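Local coordinates for lumazine protein (Photobacterium kishitanii, PDB 3A3G) that binds a lumazine chromophore and probably serves as an antenna that shifts the bioluminescence of bacterial luciferase to shorter wavelength, at residues A[22-27]-A[61-66]; A[43-48]-A[69-74]. All blocks are in the same frame, centred on the assembly; numbering follows the deposited sequence.

Interaction 1. Residues A[22-27]-A[61-66]. With DLZ (1-deoxy-1-(6,7-dimethyl-2,4-dioxo-3,4-dihydropteridin-8(2H)-yl)-D-ribitol), chain C.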
loop_
_atom_site.group_PDB
_atom_site.type_symbol
_atom_site.label_atom_id
_atom_site.label_comp_id
_atom_site.label_asym_id
_atom_site.label_seq_id
_atom_site.Cartn_x
_atom_site.Cartn_y
_atom_site.Cartn_z
ATOM N N GLN A 22 9.958 3.891 -13.697
ATOM C CA GLN A 22 9.734 5.239 -13.205
ATOM C C GLN A 22 10.508 5.441 -11.923
ATOM O O GLN A 22 10.653 4.515 -11.133
ATOM C CB GLN A 22 8.256 5.493 -12.956
ATOM C CG GLN A 22 7.345 5.447 -14.187
ATOM C CD GLN A 22 5.919 5.842 -13.859
ATOM O OE1 GLN A 22 5.551 6.061 -12.678
ATOM N NE2 GLN A 22 5.095 5.925 -14.885
ATOM N N ARG A 23 11.046 6.627 -11.696
ATOM C CA ARG A 23 11.662 6.888 -10.393
ATOM C C ARG A 23 10.738 7.783 -9.600
ATOM O O ARG A 23 10.407 8.868 -10.050
ATOM C CB ARG A 23 13.032 7.560 -10.547
ATOM C CG ARG A 23 13.723 7.826 -9.217
ATOM C CD ARG A 23 15.185 8.192 -9.333
ATOM N NE ARG A 23 15.963 7.033 -9.768
ATOM C CZ ARG A 23 17.289 7.036 -9.945
ATOM N NH1 ARG A 23 17.993 8.151 -9.743
ATOM N NH2 ARG A 23 17.906 5.931 -10.337
ATOM N N HIS A 24 10.355 7.369 -8.401
ATOM C CA HIS A 24 9.524 8.238 -7.571
ATOM C C HIS A 24 10.350 8.786 -6.392
ATOM O O HIS A 24 11.037 8.036 -5.700
ATOM C CB HIS A 24 8.267 7.483 -7.066
ATOM C CG HIS A 24 7.284 7.103 -8.148
ATOM N ND1 HIS A 24 5.938 6.918 -7.904
ATOM C CD2 HIS A 24 7.469 6.808 -9.468
ATOM C CE1 HIS A 24 5.334 6.566 -9.032
ATOM N NE2 HIS A 24 6.244 6.478 -9.990
ATOM N N GLY A 25 10.269 10.101 -6.176
ATOM C CA GLY A 25 10.851 10.734 -5.023
ATOM C C GLY A 25 9.675 11.066 -4.117
ATOM O O GLY A 25 8.697 11.733 -4.512
ATOM N N ILE A 26 9.763 10.570 -2.904
ATOM C CA ILE A 26 8.640 10.638 -1.998
ATOM C C ILE A 26 9.094 11.389 -0.757
ATOM O O ILE A 26 10.058 10.994 -0.128
ATOM C CB ILE A 26 8.123 9.186 -1.652
ATOM C CG1 ILE A 26 7.715 8.438 -2.946
ATOM C CG2 ILE A 26 6.903 9.282 -0.718
ATOM C CD1 ILE A 26 7.402 6.927 -2.789
ATOM N N THR A 27 8.410 12.472 -0.399
ATOM C CA THR A 27 8.669 13.087 0.924
ATOM C C THR A 27 8.235 12.214 2.109
ATOM O O THR A 27 7.060 11.873 2.242
ATOM C CB THR A 27 7.963 14.479 1.052
ATOM O OG1 THR A 27 8.354 15.292 -0.045
ATOM C CG2 THR A 27 8.368 15.204 2.378
ATOM N N PHE A 61 12.732 5.852 -5.143
ATOM C CA PHE A 61 12.656 4.438 -5.497
ATOM C C PHE A 61 12.543 4.319 -6.990
ATOM O O PHE A 61 11.879 5.129 -7.619
ATOM C CB PHE A 61 11.412 3.776 -4.887
ATOM C CG PHE A 61 11.354 3.832 -3.398
ATOM C CD1 PHE A 61 11.766 2.757 -2.651
ATOM C CD2 PHE A 61 10.826 4.938 -2.741
ATOM C CE1 PHE A 61 11.700 2.769 -1.246
ATOM C CE2 PHE A 61 10.760 4.974 -1.332
ATOM C CZ PHE A 61 11.176 3.893 -0.596
ATOM N N ASP A 62 13.151 3.269 -7.557
ATOM C CA ASP A 62 12.917 2.916 -8.937
ATOM C C ASP A 62 11.899 1.809 -9.029
ATOM O O ASP A 62 12.085 0.735 -8.444
ATOM C CB ASP A 62 14.219 2.461 -9.609
ATOM C CG ASP A 62 15.081 3.611 -9.979
ATOM O OD1 ASP A 62 14.501 4.695 -10.268
ATOM O OD2 ASP A 62 16.321 3.438 -9.984
ATOM N N ILE A 63 10.826 2.070 -9.759
ATOM C CA ILE A 63 9.787 1.085 -9.997
ATOM C C ILE A 63 10.040 0.544 -11.406
ATOM O O ILE A 63 9.895 1.252 -12.420
ATOM C CB ILE A 63 8.375 1.693 -9.879
ATOM C CG1 ILE A 63 8.204 2.349 -8.475
ATOM C CG2 ILE A 63 7.307 0.603 -10.091
ATOM C CD1 ILE A 63 8.388 3.813 -8.531
ATOM N N ASP A 64 10.411 -0.723 -11.432
ATOM C CA ASP A 64 10.800 -1.407 -12.642
ATOM C C ASP A 64 10.188 -2.803 -12.663
ATOM O O ASP A 64 9.171 -3.048 -13.310
ATOM C CB ASP A 64 12.347 -1.414 -12.790
ATOM C CG ASP A 64 13.130 -1.839 -11.525
ATOM O OD1 ASP A 64 12.825 -2.849 -10.817
ATOM O OD2 ASP A 64 14.191 -1.186 -11.285
ATOM N N GLN A 65 10.757 -3.711 -11.873
ATOM C CA GLN A 65 10.170 -5.048 -11.702
ATOM C C GLN A 65 8.692 -4.999 -11.352
ATOM O O GLN A 65 7.879 -5.839 -11.834
ATOM C CB GLN A 65 10.919 -5.784 -10.608
ATOM C CG GLN A 65 10.567 -7.244 -10.581
ATOM C CD GLN A 65 11.245 -7.998 -9.465
ATOM O OE1 GLN A 65 12.290 -7.592 -8.980
ATOM N NE2 GLN A 65 10.652 -9.118 -9.072
ATOM N N ALA A 66 8.301 -4.023 -10.507
ATOM C CA ALA A 66 6.899 -3.920 -10.048
ATOM C C ALA A 66 5.952 -3.187 -11.006
ATOM O O ALA A 66 4.751 -3.107 -10.738
ATOM C CB ALA A 66 6.843 -3.197 -8.585
HETATM C C7 DLZ C . 11.257 -7.287 -4.181
HETATM C C7A DLZ C . 11.528 -6.020 -4.701
HETATM C C5A DLZ C . 12.520 -5.245 -4.095
HETATM C C6 DLZ C . 13.181 -5.724 -2.947
HETATM N N5 DLZ C . 12.841 -3.990 -4.654
HETATM C C4A DLZ C . 12.151 -3.475 -5.790
HETATM C C4 DLZ C . 12.373 -2.197 -6.349
HETATM O O4 DLZ C . 13.182 -1.375 -5.915
HETATM N N3 DLZ C . 11.686 -1.808 -7.487
HETATM C C2 DLZ C . 10.759 -2.638 -8.059
HETATM O O2 DLZ C . 10.138 -2.301 -9.060
HETATM N N1 DLZ C . 10.513 -3.861 -7.504
HETATM C C8 DLZ C . 11.180 -4.279 -6.375
HETATM N N8 DLZ C . 10.883 -5.534 -5.883
HETATM C "C1'" DLZ C . 9.842 -6.316 -6.603
HETATM C "C2'" DLZ C . 8.401 -5.859 -6.282
HETATM O "O2'" DLZ C . 8.124 -5.935 -4.865
HETATM C "C3'" DLZ C . 7.447 -6.822 -6.992
HETATM O "O3'" DLZ C . 7.797 -6.732 -8.356
HETATM C "C4'" DLZ C . 5.982 -6.444 -6.860
HETATM O "O4'" DLZ C . 5.484 -6.596 -5.515
HETATM C "C5'" DLZ C . 5.133 -7.334 -7.777
HETATM O "O5'" DLZ C . 3.855 -6.700 -7.852
#
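Arg23 and Asp62 face each other as a non-hydrogen-bonded pair of two antiparallel strands, and a salt bridge joins their side chains. In Arg23, CB sits 3.2 Å from Asp62 OD1, and CG and CD pass alongside the same oxygen. CG stands anti to the backbone N (chi1 -179°), and the chain bends only at chi3, which swings the guanidinium side-on to the carboxylate. Arg23 NE then reaches Asp62 OD1 at 2.8 Å, almost straight and in the guanidinium plane. Arg23 NH2 meets the syn lone pair of Asp62 OD2 at 3.0 Å. Two bonds thus fix the rotation of the carboxylate, although the two planes are 32° apart.

On the other face of the sheet lie Gln22, His24, Phe61 and Ile63. Ile63 CD1 rests on one face of the His24 ring, 3.6 Å from its centroid, a CH-pi contact. That ring is held at its edge too, since His24 NE2 donates in plane to Gln22 OE1 at 2.8 Å. Asp19 takes the NE2 end of the same amide. Phe61 packs against Ile26 CD1. Backbone bonds pair Gln22 with Ile63 and His24 with Phe61 in both directions.

The 61-66 backbone also meets the ligand. From within the paired strand, Asp62 O accepts from DLZ N3 at 2.7 Å. Past the strand end, Asp64 N and Ala66 N both donate to DLZ O2, each at 2.9 Å. Main-chain recognition of the pyrimidine edge by the end of a barrel strand and the turn after it marks this as the chromophore site of the lumazine-binding beta-barrel.

Interaction 2. Residues A[43-48]-A[69-74]; sequences LVNGCS and TTTFRE. With DLZ (1-deoxy-1-(6,7-dimethyl-2,4-dioxo-3,4-dihydropteridin-8(2H)-yl)-D-ribitol), chain C.
The backbone of 43-48 folds back in a type I' beta turn from Val44 to Cys47, and 69-74 passes it as a loop running into a short 3-10 segment, with no direct hydrogen bond between them. Phe72 carries most of the contact. Its CG lies anti to the carbonyl carbon (chi1 -67°), and the ring points its far edge at the turn. Phe72 CZ approaches Val44 O at 3.3 Å, near the ring plane. Val44 CG1 touches CE1 of Phe72 at 3.7 Å, also at the edge. On the neighbouring part of the edge, Cys47 CB meets CE2 of Phe72 at 3.7 Å. Cys47 SG stands oblique to the ring, 5.3 Å from its centroid, and also packs on Thr70 CG2 at 3.9 Å.

The turn is the tip of a beta-hairpin in the lumazine-binding barrel, made by strands 41-44 and 47-55, and both segments reach the ribityl chain of DLZ. Ser48 O accepts from DLZ O2' at 2.7 Å. Thr69 OG1 lies 2.6 Å from DLZ O5', but Ala66 O, a weak partner of the same hydroxyl, may compete for its proton.

A water bridges the segments over one face of the Phe72 ring, above its centre. It accepts from Asn45 ND2 at 3.1 Å and also bonds Thr71 OG1. Asn45 OD1 is held by Asn82 N and Asn168 ND2, which fixes the amide. Thr70 OG1 is hydrogen-bonded to Ala66 O, while its methyl CG2 faces the sulfur of Cys47.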
loop_
_atom_site.group_PDB
_atom_site.type_symbol
_atom_site.label_atom_id
_atom_site.label_comp_id
_atom_site.label_asym_id
_atom_site.label_seq_id
_atom_site.Cartn_x
_atom_site.Cartn_y
_atom_site.Cartn_z
ATOM N N LEU A 43 8.097 -1.270 2.494
ATOM C CA LEU A 43 6.838 -1.320 1.740
ATOM C C LEU A 43 6.324 0.087 1.465
ATOM O O LEU A 43 6.239 0.943 2.357
ATOM C CB LEU A 43 5.740 -2.136 2.440
ATOM C CG LEU A 43 5.906 -3.629 2.767
ATOM C CD1 LEU A 43 4.560 -4.266 3.134
ATOM C CD2 LEU A 43 6.558 -4.418 1.630
ATOM N N VAL A 44 5.996 0.320 0.213
ATOM C CA VAL A 44 5.380 1.555 -0.179
ATOM C C VAL A 44 4.057 1.167 -0.825
ATOM O O VAL A 44 4.049 0.465 -1.860
ATOM C CB VAL A 44 6.234 2.302 -1.223
ATOM C CG1 VAL A 44 5.554 3.665 -1.616
ATOM C CG2 VAL A 44 7.653 2.557 -0.671
ATOM N N ASN A 45 2.936 1.652 -0.290
ATOM C CA ASN A 45 1.618 1.092 -0.724
ATOM C C ASN A 45 1.617 -0.423 -0.786
ATOM O O ASN A 45 1.041 -1.023 -1.705
ATOM C CB ASN A 45 1.156 1.656 -2.067
ATOM C CG ASN A 45 0.598 3.090 -1.962
ATOM O OD1 ASN A 45 0.208 3.550 -0.888
ATOM N ND2 ASN A 45 0.575 3.795 -3.094
ATOM N N GLY A 46 2.247 -1.060 0.199
ATOM C CA GLY A 46 2.274 -2.538 0.303
ATOM C C GLY A 46 3.290 -3.205 -0.593
ATOM O O GLY A 46 3.427 -4.425 -0.581
ATOM N N CYS A 47 3.994 -2.417 -1.409
ATOM C CA CYS A 47 4.898 -3.017 -2.397
ATOM C C CYS A 47 6.329 -2.906 -1.910
ATOM O O CYS A 47 6.807 -1.811 -1.575
ATOM C CB CYS A 47 4.751 -2.330 -3.785
ATOM S SG CYS A 47 5.798 -3.037 -5.094
ATOM N N SER A 48 7.016 -4.036 -1.882
ATOM C CA SER A 48 8.451 -4.045 -1.557
ATOM C C SER A 48 9.322 -3.351 -2.621
ATOM O O SER A 48 9.319 -3.754 -3.807
ATOM C CB SER A 48 8.911 -5.488 -1.342
ATOM O OG SER A 48 10.256 -5.486 -0.977
ATOM N N THR A 69 2.295 -4.564 -12.272
ATOM C CA THR A 69 1.422 -5.259 -11.338
ATOM C C THR A 69 1.029 -4.405 -10.129
ATOM O O THR A 69 0.525 -4.944 -9.143
ATOM C CB THR A 69 2.091 -6.575 -10.831
ATOM O OG1 THR A 69 3.427 -6.314 -10.354
ATOM C CG2 THR A 69 2.222 -7.592 -11.976
ATOM N N THR A 70 1.276 -3.092 -10.219
ATOM C CA THR A 70 1.052 -2.139 -9.124
ATOM C C THR A 70 0.466 -0.834 -9.677
ATOM O O THR A 70 0.420 -0.630 -10.894
ATOM C CB THR A 70 2.331 -1.812 -8.343
ATOM O OG1 THR A 70 3.298 -1.212 -9.210
ATOM C CG2 THR A 70 2.923 -3.061 -7.659
ATOM N N THR A 71 0.041 0.061 -8.797
ATOM C CA THR A 71 -0.570 1.327 -9.236
ATOM C C THR A 71 0.441 2.441 -9.529
ATOM O O THR A 71 0.052 3.476 -10.015
ATOM C CB THR A 71 -1.522 1.857 -8.157
ATOM O OG1 THR A 71 -0.786 1.988 -6.934
ATOM C CG2 THR A 71 -2.703 0.900 -7.960
ATOM N N PHE A 72 1.733 2.225 -9.252
ATOM C CA PHE A 72 2.712 3.304 -9.323
ATOM C C PHE A 72 2.719 4.044 -10.667
ATOM O O PHE A 72 2.794 5.276 -10.654
ATOM C CB PHE A 72 4.146 2.864 -8.984
ATOM C CG PHE A 72 4.333 2.456 -7.550
ATOM C CD1 PHE A 72 4.599 3.407 -6.564
ATOM C CD2 PHE A 72 4.277 1.116 -7.202
ATOM C CE1 PHE A 72 4.794 2.985 -5.199
ATOM C CE2 PHE A 72 4.452 0.673 -5.848
ATOM C CZ PHE A 72 4.709 1.625 -4.843
ATOM N N ARG A 73 2.618 3.311 -11.777
ATOM C CA ARG A 73 2.673 3.888 -13.128
ATOM C C ARG A 73 1.654 5.014 -13.333
ATOM O O ARG A 73 1.888 5.933 -14.100
ATOM C CB ARG A 73 2.484 2.755 -14.163
ATOM C CG ARG A 73 2.750 3.104 -15.610
ATOM C CD ARG A 73 2.784 1.821 -16.496
ATOM N NE ARG A 73 1.754 0.851 -16.114
ATOM C CZ ARG A 73 1.826 -0.460 -16.369
ATOM N NH1 ARG A 73 2.883 -0.957 -17.006
ATOM N NH2 ARG A 73 0.841 -1.273 -15.995
ATOM N N GLU A 74 0.534 4.940 -12.621
ATOM C CA GLU A 74 -0.547 5.930 -12.716
ATOM C C GLU A 74 -0.669 6.926 -11.549
ATOM O O GLU A 74 -1.544 7.776 -11.543
ATOM C CB GLU A 74 -1.885 5.214 -12.940
ATOM C CG GLU A 74 -1.818 4.262 -14.138
ATOM C CD GLU A 74 -3.187 3.908 -14.764
ATOM O OE1 GLU A 74 -3.221 3.001 -15.643
ATOM O OE2 GLU A 74 -4.216 4.527 -14.393
HETATM C C7 DLZ C . 11.257 -7.287 -4.181
HETATM C C7A DLZ C . 11.528 -6.020 -4.701
HETATM C C5A DLZ C . 12.520 -5.245 -4.095
HETATM C C6 DLZ C . 13.181 -5.724 -2.947
HETATM N N5 DLZ C . 12.841 -3.990 -4.654
HETATM C C4A DLZ C . 12.151 -3.475 -5.790
HETATM C C4 DLZ C . 12.373 -2.197 -6.349
HETATM O O4 DLZ C . 13.182 -1.375 -5.915
HETATM N N3 DLZ C . 11.686 -1.808 -7.487
HETATM C C2 DLZ C . 10.759 -2.638 -8.059
HETATM O O2 DLZ C . 10.138 -2.301 -9.060
HETATM N N1 DLZ C . 10.513 -3.861 -7.504
HETATM C C8 DLZ C . 11.180 -4.279 -6.375
HETATM N N8 DLZ C . 10.883 -5.534 -5.883
HETATM C "C1'" DLZ C . 9.842 -6.316 -6.603
HETATM C "C2'" DLZ C . 8.401 -5.859 -6.282
HETATM O "O2'" DLZ C . 8.124 -5.935 -4.865
HETATM C "C3'" DLZ C . 7.447 -6.822 -6.992
HETATM O "O3'" DLZ C . 7.797 -6.732 -8.356
HETATM C "C4'" DLZ C . 5.982 -6.444 -6.860
HETATM O "O4'" DLZ C . 5.484 -6.596 -5.515
HETATM C "C5'" DLZ C . 5.133 -7.334 -7.777
HETATM O "O5'" DLZ C . 3.855 -6.700 -7.852
HETATM O O HOH W 1 1.402 2.019 -5.553
#

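Overall arrangement
Interactions 1 and 2 lie with their centres about 9 Å apart at the six-stranded antiparallel barrel of the N-terminal lumazine-binding repeat; 69-74 belongs to the loop between strands 58-63 and 80-84. Their segments alternate along the chain, in the order 22-27, 43-48, 61-66, 69-74. Strands 47-55 and 58-63 are sheet neighbours, so each contact uses one of an adjacent pair. The contacts also touch directly: His24 packs on the backbone of Phe72, and Ala66 CB on Cys47 SG. The DLZ ligand spans both: 61-66 holds one edge of its ring system, while 43-48 and 69-74 reach the ribityl chain. Thr50 N and Ile102 O also hydrogen-bond the ligand, Ile102 from the second lumazine-binding repeat.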